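Local coordinates for protein phosphoribosylaminoimidazole carboxylase, ATPase subunit (Thermotoga maritima, PDB 3AX6) that probably catalyses the ATP-dependent carboxylation of 5-aminoimidazole ribonucleotide by bicarbonate to N5-carboxyaminoimidazole ribonucleotide, a step of purine biosynthesis, at residues K14-E19 with E279-A284; E96-K101 with V255-P260; N185-I190 with I285-L290. All blocks are in the same frame, centred on the assembly; numbering follows the deposited sequence.

In the fold
Interactions 1 and 2 are largely buried, whereas interaction 3 is partly buried with several exposed residues. Interactions 1 and 3 use the same helix, 277-285: residues 14-19 pack against its body and residues 185-190 meet the loop that ends it, and the two contacts touch where the backbone of R283 bonds to that of L288. Both also reach the second subunit. Interaction 2 lies about 21 Å, centre to centre, from either, at the ADP pocket, where the end of one helix and the start of the next meet a strand through isoleucines and a lysine-glutamate pair. Chemistry follows place: apolar and selenium-imidazole packing in interaction 1, branched aliphatics beside phosphate-binding groups in interaction 2, and backbone N-H groups held by side-chain oxygens in interaction 3.

Interaction 1 (K14-E19 with E279-A284); sequences KMMTLE and EQHIRA
M16, a selenomethionine, meets H281 through the end of its side chain. Its CE comes in at the edge of the imidazole, near the ring plane, 3.5 Å from H281 CD2, while SE lies oblique to the ring, 4.9 Å from its centroid. M16 runs straight until its last torsion (chi3 49°), and this bend swings the methyl over to the histidine. The long, flexible chain of methionine, modelled here with selenium in place of sulfur, suits such a reach. H281 is held from turning because both its nitrogens are bonded, NE2 with T67 OG1 and ND1 with the backbone N of I240.

Helix 11-22 follows strand 3-7 through a glycine-rich turn, as in the Rossmann-like fold of pre-ATP-grasp domains. It crosses helix 277-285 at -66°, with 9.1 Å between the axes of the short segments. Between them lies I282, its CD1 4.0 Å from M16 O; a branched aliphatic suits this buried position, and I4 of strand 3-7 packs on it too.

At the end of the contact E19 bends at its second torsion, laying OE1 3.5 Å from E279 CB. The two carboxylates are turned only 19° apart, and their like charges probably repel, an effect that R283 and, more weakly, K22 would offset. R283 grips E279 OE2 side-on with NE and NH2, the latter at 2.8 Å, and K22 makes a long, weak ion pair with E19.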
loop_
_atom_site.group_PDB
_atom_site.type_symbol
_atom_site.label_atom_id
_atom_site.label_comp_id
_atom_site.label_asym_id
_atom_site.label_seq_id
_atom_site.Cartn_x
_atom_site.Cartn_y
_atom_site.Cartn_z
ATOM N N LYS A 14 -11.790 -5.084 -1.201
ATOM C CA LYS A 14 -11.035 -4.269 -2.138
ATOM C C LYS A 14 -9.573 -4.295 -1.735
ATOM O O LYS A 14 -8.695 -4.482 -2.569
ATOM C CB LYS A 14 -11.540 -2.831 -2.134
ATOM C CG LYS A 14 -10.694 -1.878 -2.972
ATOM C CD LYS A 14 -11.293 -0.483 -2.966
ATOM C CE LYS A 14 -10.456 0.498 -3.762
ATOM N NZ LYS A 14 -11.218 1.767 -3.917
HETATM N N MSE A 15 -9.321 -4.110 -0.443
HETATM C CA MSE A 15 -7.963 -4.116 0.080
HETATM C C MSE A 15 -7.322 -5.487 -0.116
HETATM O O MSE A 15 -6.124 -5.581 -0.374
HETATM C CB MSE A 15 -7.980 -3.694 1.550
HETATM C CG MSE A 15 -8.538 -2.283 1.718
HETATM SE SE MSE A 15 -8.841 -1.670 3.532
HETATM C CE MSE A 15 -7.082 -0.959 3.865
HETATM N N MSE A 16 -8.120 -6.548 -0.012
HETATM C CA MSE A 16 -7.619 -7.909 -0.236
HETATM C C MSE A 16 -7.304 -8.040 -1.732
HETATM O O MSE A 16 -6.256 -8.549 -2.127
HETATM C CB MSE A 16 -8.679 -8.962 0.122
HETATM C CG MSE A 16 -9.028 -9.106 1.597
HETATM SE SE MSE A 16 -10.510 -10.354 1.848
HETATM C CE MSE A 16 -9.846 -11.779 0.768
ATOM N N THR A 17 -8.242 -7.583 -2.557
ATOM C CA THR A 17 -8.093 -7.633 -4.004
ATOM C C THR A 17 -6.769 -7.003 -4.452
ATOM O O THR A 17 -5.974 -7.658 -5.137
ATOM C CB THR A 17 -9.273 -6.904 -4.718
ATOM O OG1 THR A 17 -10.496 -7.617 -4.492
ATOM C CG2 THR A 17 -9.015 -6.811 -6.213
ATOM N N LEU A 18 -6.526 -5.749 -4.062
ATOM C CA LEU A 18 -5.291 -5.070 -4.461
ATOM C C LEU A 18 -4.054 -5.862 -4.056
ATOM O O LEU A 18 -3.179 -6.110 -4.877
ATOM C CB LEU A 18 -5.205 -3.657 -3.869
ATOM C CG LEU A 18 -6.008 -2.499 -4.479
ATOM C CD1 LEU A 18 -5.829 -2.447 -5.997
ATOM C CD2 LEU A 18 -7.457 -2.674 -4.148
ATOM N N GLU A 19 -3.982 -6.275 -2.796
ATOM C CA GLU A 19 -2.824 -7.033 -2.330
ATOM C C GLU A 19 -2.664 -8.338 -3.079
ATOM O O GLU A 19 -1.548 -8.797 -3.300
ATOM C CB GLU A 19 -2.925 -7.316 -0.828
ATOM C CG GLU A 19 -2.585 -6.127 0.049
ATOM C CD GLU A 19 -1.191 -5.578 -0.237
ATOM O OE1 GLU A 19 -0.229 -6.381 -0.302
ATOM O OE2 GLU A 19 -1.056 -4.342 -0.394
ATOM N N GLU A 279 -1.997 -8.632 2.955
ATOM C CA GLU A 279 -1.011 -9.416 2.230
ATOM C C GLU A 279 -0.912 -10.760 2.956
ATOM O O GLU A 279 -0.860 -11.818 2.339
ATOM C CB GLU A 279 0.367 -8.753 2.265
ATOM C CG GLU A 279 1.428 -9.584 1.565
ATOM C CD GLU A 279 2.822 -9.044 1.741
ATOM O OE1 GLU A 279 2.965 -7.820 1.920
ATOM O OE2 GLU A 279 3.777 -9.842 1.682
ATOM N N GLN A 280 -0.888 -10.692 4.282
ATOM C CA GLN A 280 -0.774 -11.877 5.127
ATOM C C GLN A 280 -1.893 -12.872 4.832
ATOM O O GLN A 280 -1.659 -14.082 4.742
ATOM C CB GLN A 280 -0.813 -11.462 6.602
ATOM C CG GLN A 280 -0.287 -12.510 7.565
ATOM C CD GLN A 280 1.207 -12.733 7.412
ATOM O OE1 GLN A 280 1.666 -13.324 6.433
ATOM N NE2 GLN A 280 1.976 -12.243 8.375
ATOM N N HIS A 281 -3.106 -12.350 4.676
ATOM C CA HIS A 281 -4.271 -13.173 4.386
ATOM C C HIS A 281 -4.101 -13.922 3.066
ATOM O O HIS A 281 -4.443 -15.110 2.963
ATOM C CB HIS A 281 -5.528 -12.302 4.330
ATOM C CG HIS A 281 -6.796 -13.082 4.166
ATOM N ND1 HIS A 281 -7.262 -13.955 5.127
ATOM C CD2 HIS A 281 -7.689 -13.129 3.148
ATOM C CE1 HIS A 281 -8.386 -14.507 4.708
ATOM N NE2 HIS A 281 -8.667 -14.024 3.508
ATOM N N ILE A 282 -3.576 -13.226 2.058
ATOM C CA ILE A 282 -3.356 -13.840 0.753
ATOM C C ILE A 282 -2.313 -14.939 0.890
ATOM O O ILE A 282 -2.491 -16.043 0.373
ATOM C CB ILE A 282 -2.860 -12.818 -0.303
ATOM C CG1 ILE A 282 -3.877 -11.684 -0.469
ATOM C CG2 ILE A 282 -2.638 -13.520 -1.641
ATOM C CD1 ILE A 282 -5.285 -12.150 -0.775
ATOM N N ARG A 283 -1.224 -14.637 1.588
ATOM C CA ARG A 283 -0.175 -15.631 1.796
ATOM C C ARG A 283 -0.743 -16.889 2.453
ATOM O O ARG A 283 -0.450 -18.002 2.024
ATOM C CB ARG A 283 0.947 -15.090 2.693
ATOM C CG ARG A 283 1.845 -14.005 2.082
ATOM C CD ARG A 283 3.089 -13.857 2.951
ATOM N NE ARG A 283 3.875 -12.662 2.676
ATOM C CZ ARG A 283 5.203 -12.641 2.680
ATOM N NH1 ARG A 283 5.883 -13.754 2.939
ATOM N NH2 ARG A 283 5.857 -11.513 2.435
ATOM N N ALA A 284 -1.566 -16.706 3.482
ATOM C CA ALA A 284 -2.127 -17.836 4.199
ATOM C C ALA A 284 -3.095 -18.690 3.387
ATOM O O ALA A 284 -3.009 -19.920 3.414
ATOM C CB ALA A 284 -2.794 -17.361 5.485
#

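Interaction 2 (E96-K101 with V255-P260); sequences EIIQDK and VNEIAP. With ADP (adenosine-5'-diphosphate), chain E.
K101 and E257 are brought together by contrasting torsions: the lysine runs fully extended beyond CG, whereas the glutamate, its CG anti to the backbone N, bends at chi2 (66°) to turn its carboxylate toward the lysine. The two chains cross at about a right angle, so E257 OE1 lies alongside the lysine shaft, 3.4 Å from K101 CE, and makes a long salt bridge of 3.8 Å with K101 NZ. The reach of a lysine suits this place, because the same NZ continues to ADP, where it makes a weak hydrogen bond of 3.3 Å to the bridging oxygen O3A. N256, one residue before E257, turns its ND2 to the alpha-phosphate and makes weak bonds to both O1A and O2A. K101 and N256 thus belong to the ADP pocket, and E257 is predicted to bind ATP; K138, a second lysine, also bonds to ADP. The other carboxylate oxygen, E257 OE2, accepts from Q104 NE2 and weakly from I258 N, which helps to fix the group's rotation.

Next to this polar end, I98 forms the apolar half of the contact. Its CD1 wedges against I258 CG2 (3.5 Å, tighter than usual for carbons) and P260 CB (3.6 Å), and the I98 and P260 side chains run past each other in opposite directions. A beta-branched chain and a rigid ring make a compact fit between apolar surfaces.

N256 and E257 form a classic beta bulge opposite E244 on strand 239-248, the neighbour of strand 253-259 in the antiparallel sheet of the ATP-grasp fold. Strand 253-259 is faced by the end of helix 92-99 and the start of helix 101-110, whose first turn D100 caps through F102 N.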
loop_
_atom_site.group_PDB
_atom_site.type_symbol
_atom_site.label_atom_id
_atom_site.label_comp_id
_atom_site.label_asym_id
_atom_site.label_seq_id
_atom_site.Cartn_x
_atom_site.Cartn_y
_atom_site.Cartn_z
ATOM N N GLU A 96 -18.755 -21.680 10.108
ATOM C CA GLU A 96 -19.945 -22.219 10.757
ATOM C C GLU A 96 -19.839 -22.155 12.287
ATOM O O GLU A 96 -20.805 -21.809 12.971
ATOM C CB GLU A 96 -20.156 -23.664 10.304
ATOM C CG GLU A 96 -21.482 -24.273 10.715
ATOM C CD GLU A 96 -21.694 -25.637 10.092
ATOM O OE1 GLU A 96 -20.816 -26.507 10.276
ATOM O OE2 GLU A 96 -22.732 -25.838 9.420
ATOM N N ILE A 97 -18.661 -22.490 12.810
ATOM C CA ILE A 97 -18.412 -22.462 14.246
ATOM C C ILE A 97 -18.474 -21.044 14.809
ATOM O O ILE A 97 -19.013 -20.818 15.893
ATOM C CB ILE A 97 -17.027 -23.048 14.584
ATOM C CG1 ILE A 97 -17.043 -24.564 14.407
ATOM C CG2 ILE A 97 -16.636 -22.685 16.005
ATOM C CD1 ILE A 97 -15.734 -25.247 14.798
ATOM N N ILE A 98 -17.918 -20.092 14.068
ATOM C CA ILE A 98 -17.889 -18.703 14.502
ATOM C C ILE A 98 -19.227 -17.965 14.380
ATOM O O ILE A 98 -19.552 -17.128 15.222
ATOM C CB ILE A 98 -16.808 -17.927 13.727
ATOM C CG1 ILE A 98 -15.451 -18.601 13.934
ATOM C CG2 ILE A 98 -16.760 -16.481 14.202
ATOM C CD1 ILE A 98 -14.331 -17.999 13.112
ATOM N N GLN A 99 -20.001 -18.280 13.347
ATOM C CA GLN A 99 -21.295 -17.629 13.126
ATOM C C GLN A 99 -22.282 -17.716 14.287
ATOM O O GLN A 99 -23.124 -16.837 14.459
ATOM C CB GLN A 99 -21.974 -18.202 11.888
ATOM C CG GLN A 99 -21.350 -17.787 10.580
ATOM C CD GLN A 99 -22.316 -17.940 9.430
ATOM O OE1 GLN A 99 -22.936 -18.992 9.258
ATOM N NE2 GLN A 99 -22.452 -16.886 8.635
ATOM N N ASP A 100 -22.199 -18.786 15.063
ATOM C CA ASP A 100 -23.095 -18.961 16.194
ATOM C C ASP A 100 -22.281 -18.819 17.472
ATOM O O ASP A 100 -21.412 -19.642 17.770
ATOM C CB ASP A 100 -23.771 -20.329 16.110
ATOM C CG ASP A 100 -24.614 -20.643 17.328
ATOM O OD1 ASP A 100 -25.380 -21.630 17.276
ATOM O OD2 ASP A 100 -24.506 -19.918 18.339
ATOM N N LYS A 101 -22.569 -17.764 18.223
ATOM C CA LYS A 101 -21.841 -17.487 19.448
ATOM C C LYS A 101 -21.837 -18.617 20.459
ATOM O O LYS A 101 -20.856 -18.794 21.169
ATOM C CB LYS A 101 -22.376 -16.218 20.103
ATOM C CG LYS A 101 -22.110 -14.950 19.308
ATOM C CD LYS A 101 -22.292 -13.721 20.183
ATOM C CE LYS A 101 -21.853 -12.463 19.465
ATOM N NZ LYS A 101 -21.849 -11.294 20.384
ATOM N N VAL A 255 -11.207 -14.762 25.805
ATOM C CA VAL A 255 -11.537 -14.460 24.419
ATOM C C VAL A 255 -13.055 -14.293 24.270
ATOM O O VAL A 255 -13.849 -15.158 24.651
ATOM C CB VAL A 255 -11.008 -15.534 23.448
ATOM C CG1 VAL A 255 -11.221 -16.900 24.020
ATOM C CG2 VAL A 255 -11.714 -15.406 22.105
ATOM N N ASN A 256 -13.439 -13.155 23.714
ATOM C CA ASN A 256 -14.837 -12.801 23.523
ATOM C C ASN A 256 -15.372 -13.058 22.120
ATOM O O ASN A 256 -16.501 -13.523 21.958
ATOM C CB ASN A 256 -15.026 -11.321 23.879
ATOM C CG ASN A 256 -16.369 -10.776 23.440
ATOM O OD1 ASN A 256 -17.412 -11.292 23.823
ATOM N ND2 ASN A 256 -16.346 -9.721 22.640
ATOM N N GLU A 257 -14.565 -12.770 21.106
ATOM C CA GLU A 257 -15.023 -12.934 19.733
ATOM C C GLU A 257 -13.926 -13.332 18.756
ATOM O O GLU A 257 -12.749 -13.055 18.973
ATOM C CB GLU A 257 -15.669 -11.620 19.269
ATOM C CG GLU A 257 -16.405 -11.698 17.943
ATOM C CD GLU A 257 -17.621 -12.589 18.014
ATOM O OE1 GLU A 257 -18.611 -12.197 18.661
ATOM O OE2 GLU A 257 -17.582 -13.688 17.429
ATOM N N ILE A 258 -14.335 -13.978 17.670
ATOM C CA ILE A 258 -13.415 -14.415 16.625
ATOM C C ILE A 258 -13.923 -13.931 15.274
ATOM O O ILE A 258 -15.076 -14.175 14.922
ATOM C CB ILE A 258 -13.332 -15.951 16.534
ATOM C CG1 ILE A 258 -12.908 -16.551 17.876
ATOM C CG2 ILE A 258 -12.364 -16.337 15.423
ATOM C CD1 ILE A 258 -12.833 -18.069 17.865
ATOM N N ALA A 259 -13.070 -13.252 14.516
ATOM C CA ALA A 259 -13.440 -12.774 13.190
ATOM C C ALA A 259 -12.579 -13.544 12.181
ATOM O O ALA A 259 -11.356 -13.394 12.164
ATOM C CB ALA A 259 -13.177 -11.285 13.080
ATOM N N PRO A 260 -13.208 -14.374 11.325
ATOM C CA PRO A 260 -12.522 -15.184 10.308
ATOM C C PRO A 260 -12.173 -14.393 9.053
ATOM O O PRO A 260 -12.532 -14.788 7.939
ATOM C CB PRO A 260 -13.542 -16.269 10.015
ATOM C CG PRO A 260 -14.807 -15.469 10.006
ATOM C CD PRO A 260 -14.663 -14.595 11.252
HETATM P PB ADP E . -20.903 -7.337 19.443
HETATM O O1B ADP E . -19.446 -7.253 19.138
HETATM O O2B ADP E . -21.515 -5.837 19.501
HETATM O O3B ADP E . -21.656 -8.232 18.234
HETATM P PA ADP E . -19.981 -8.054 21.971
HETATM O O1A ADP E . -19.754 -9.436 22.458
HETATM O O2A ADP E . -18.589 -7.487 21.360
HETATM O O3A ADP E . -21.208 -8.095 20.871
HETATM O "O5'" ADP E . -20.489 -7.149 23.226
HETATM C "C5'" ADP E . -20.153 -5.775 22.975
HETATM C "C4'" ADP E . -19.630 -5.106 24.251
HETATM O "O4'" ADP E . -20.385 -5.553 25.424
HETATM C "C3'" ADP E . -18.157 -5.464 24.513
HETATM O "O3'" ADP E . -17.254 -4.591 23.818
HETATM C "C2'" ADP E . -18.054 -5.372 26.033
HETATM O "O2'" ADP E . -17.712 -4.049 26.451
HETATM C "C1'" ADP E . -19.451 -5.807 26.518
HETATM N N9 ADP E . -19.466 -7.223 26.940
HETATM C C8 ADP E . -19.529 -8.334 26.133
HETATM N N7 ADP E . -19.516 -9.418 26.848
HETATM C C5 ADP E . -19.447 -9.090 28.156
HETATM C C6 ADP E . -19.400 -9.818 29.376
HETATM N N6 ADP E . -19.424 -11.194 29.369
HETATM N N1 ADP E . -19.333 -9.139 30.543
HETATM C C2 ADP E . -19.308 -7.802 30.574
HETATM N N3 ADP E . -19.348 -7.080 29.450
HETATM C C4 ADP E . -19.416 -7.674 28.236
#

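Interaction 3 (N185-I190 with I285-L290)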
loop_
_atom_site.group_PDB
_atom_site.type_symbol
_atom_site.label_atom_id
_atom_site.label_comp_id
_atom_site.label_asym_id
_atom_site.label_seq_id
_atom_site.Cartn_x
_atom_site.Cartn_y
_atom_site.Cartn_z
ATOM N N ASN A 185 -1.303 -20.965 7.944
ATOM C CA ASN A 185 -1.211 -21.702 6.676
ATOM C C ASN A 185 -1.868 -23.054 6.835
ATOM O O ASN A 185 -2.159 -23.477 7.948
ATOM C CB ASN A 185 0.248 -22.011 6.342
ATOM C CG ASN A 185 0.856 -21.002 5.449
ATOM O OD1 ASN A 185 2.047 -21.070 5.144
ATOM N ND2 ASN A 185 0.046 -20.046 5.004
ATOM N N GLU A 186 -2.058 -23.751 5.722
ATOM C CA GLU A 186 -2.613 -25.088 5.791
ATOM C C GLU A 186 -1.454 -25.982 6.245
ATOM O O GLU A 186 -1.664 -27.027 6.857
ATOM C CB GLU A 186 -3.146 -25.538 4.432
ATOM C CG GLU A 186 -3.995 -26.794 4.515
ATOM C CD GLU A 186 -4.956 -26.930 3.351
ATOM O OE1 GLU A 186 -5.807 -27.843 3.380
ATOM O OE2 GLU A 186 -4.865 -26.121 2.404
ATOM N N LYS A 187 -0.229 -25.542 5.954
ATOM C CA LYS A 187 0.983 -26.264 6.347
ATOM C C LYS A 187 1.151 -26.204 7.862
ATOM O O LYS A 187 1.903 -26.983 8.448
ATOM C CB LYS A 187 2.223 -25.639 5.693
ATOM C CG LYS A 187 2.512 -26.084 4.266
ATOM C CD LYS A 187 3.691 -25.306 3.685
ATOM C CE LYS A 187 4.281 -25.991 2.463
ATOM N NZ LYS A 187 3.264 -26.258 1.412
ATOM N N GLY A 188 0.464 -25.257 8.493
ATOM C CA GLY A 188 0.556 -25.129 9.935
ATOM C C GLY A 188 1.404 -23.967 10.423
ATOM O O GLY A 188 1.493 -23.733 11.627
ATOM N N GLU A 189 2.040 -23.240 9.512
ATOM C CA GLU A 189 2.848 -22.105 9.935
ATOM C C GLU A 189 1.934 -21.021 10.513
ATOM O O GLU A 189 0.881 -20.735 9.944
ATOM C CB GLU A 189 3.654 -21.539 8.756
ATOM C CG GLU A 189 4.202 -20.146 9.037
ATOM C CD GLU A 189 5.254 -19.676 8.043
ATOM O OE1 GLU A 189 5.082 -19.899 6.827
ATOM O OE2 GLU A 189 6.248 -19.061 8.488
ATOM N N ILE A 190 2.324 -20.439 11.650
ATOM C CA ILE A 190 1.534 -19.376 12.282
ATOM C C ILE A 190 2.314 -18.064 12.304
ATOM O O ILE A 190 3.538 -18.058 12.376
ATOM C CB ILE A 190 1.127 -19.711 13.758
ATOM C CG1 ILE A 190 2.378 -19.975 14.594
ATOM C CG2 ILE A 190 0.188 -20.910 13.800
ATOM C CD1 ILE A 190 2.106 -20.313 16.062
ATOM N N ILE A 285 -4.011 -18.066 2.658
ATOM C CA ILE A 285 -4.961 -18.868 1.896
ATOM C C ILE A 285 -4.320 -19.526 0.675
ATOM O O ILE A 285 -4.877 -20.474 0.114
ATOM C CB ILE A 285 -6.190 -18.049 1.456
ATOM C CG1 ILE A 285 -5.804 -17.046 0.368
ATOM C CG2 ILE A 285 -6.789 -17.345 2.662
ATOM C CD1 ILE A 285 -6.994 -16.274 -0.191
HETATM N N MSE A 286 -3.157 -19.026 0.264
HETATM C CA MSE A 286 -2.449 -19.611 -0.876
HETATM C C MSE A 286 -1.367 -20.574 -0.375
HETATM O O MSE A 286 -0.533 -21.038 -1.148
HETATM C CB MSE A 286 -1.801 -18.521 -1.744
HETATM C CG MSE A 286 -2.773 -17.549 -2.399
HETATM SE SE MSE A 286 -4.240 -18.429 -3.291
HETATM C CE MSE A 286 -3.250 -19.391 -4.614
ATOM N N ASN A 287 -1.390 -20.858 0.924
ATOM C CA ASN A 287 -0.431 -21.762 1.553
ATOM C C ASN A 287 1.009 -21.434 1.166
ATOM O O ASN A 287 1.784 -22.313 0.790
ATOM C CB ASN A 287 -0.762 -23.215 1.197
ATOM C CG ASN A 287 -0.355 -24.195 2.294
ATOM O OD1 ASN A 287 -0.315 -23.847 3.470
ATOM N ND2 ASN A 287 -0.069 -25.430 1.908
ATOM N N LEU A 288 1.344 -20.151 1.254
ATOM C CA LEU A 288 2.677 -19.646 0.956
ATOM C C LEU A 288 3.312 -19.250 2.287
ATOM O O LEU A 288 2.610 -19.096 3.292
ATOM C CB LEU A 288 2.581 -18.408 0.067
ATOM C CG LEU A 288 2.010 -18.586 -1.336
ATOM C CD1 LEU A 288 1.633 -17.243 -1.922
ATOM C CD2 LEU A 288 3.048 -19.281 -2.197
ATOM N N PRO A 289 4.651 -19.104 2.321
ATOM C CA PRO A 289 5.319 -18.716 3.565
ATOM C C PRO A 289 4.757 -17.381 4.057
ATOM O O PRO A 289 4.589 -16.433 3.279
ATOM C CB PRO A 289 6.784 -18.621 3.149
ATOM C CG PRO A 289 6.897 -19.708 2.126
ATOM C CD PRO A 289 5.634 -19.534 1.307
ATOM N N LEU A 290 4.447 -17.318 5.344
ATOM C CA LEU A 290 3.880 -16.107 5.936
ATOM C C LEU A 290 4.921 -15.001 6.104
ATOM O O LEU A 290 6.107 -15.275 6.274
ATOM C CB LEU A 290 3.240 -16.452 7.285
ATOM C CG LEU A 290 1.772 -16.900 7.287
ATOM C CD1 LEU A 290 1.437 -17.635 6.012
ATOM C CD2 LEU A 290 1.493 -17.760 8.516
HETATM O O HOH W 1 2.424 -24.275 -1.143
HETATM O O HOH W 2 7.720 -17.904 6.756
#
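N287 meets the backbone of E186 and K187 from the end of helix 277-285, where it is the C-prime residue of a Schellman motif: L288 N returns to R283 O and N287 N to A284 O. Asparagine suits the positive phi (49°) of this position. Facing it is the hairpin turn between antiparallel strands 174-184 and 190-198, closed by a bond from N185 N to E189 O.

N287 OD1 accepts two N-H groups: K187 N, at 3.0 Å, lies in the carbonyl plane on a lone pair, whereas E186 N, at 2.8 Å, approaches from above that plane. Two grips on one oxygen hold the amide in place. Farther along, E189 stretches out, CG anti to its backbone N (chi1 164°), and OE1 takes L290 N at 3.0 Å in a nearly straight bond (170°) from above the carboxylate plane.

Water extends both clusters. One molecule donates to N287 O and accepts weakly from K187 NZ; K187 also packs on E320 of the second subunit. Another donates to E189 OE2 and to L290 O.

Van der Waals packing is the part of L290, whose branched end fits along the turn. Its side chain slides past that of E189 in the opposite direction, CD2 lying 3.4 Å from E189 O and making its apolar contact with E189 CG at 3.6 Å.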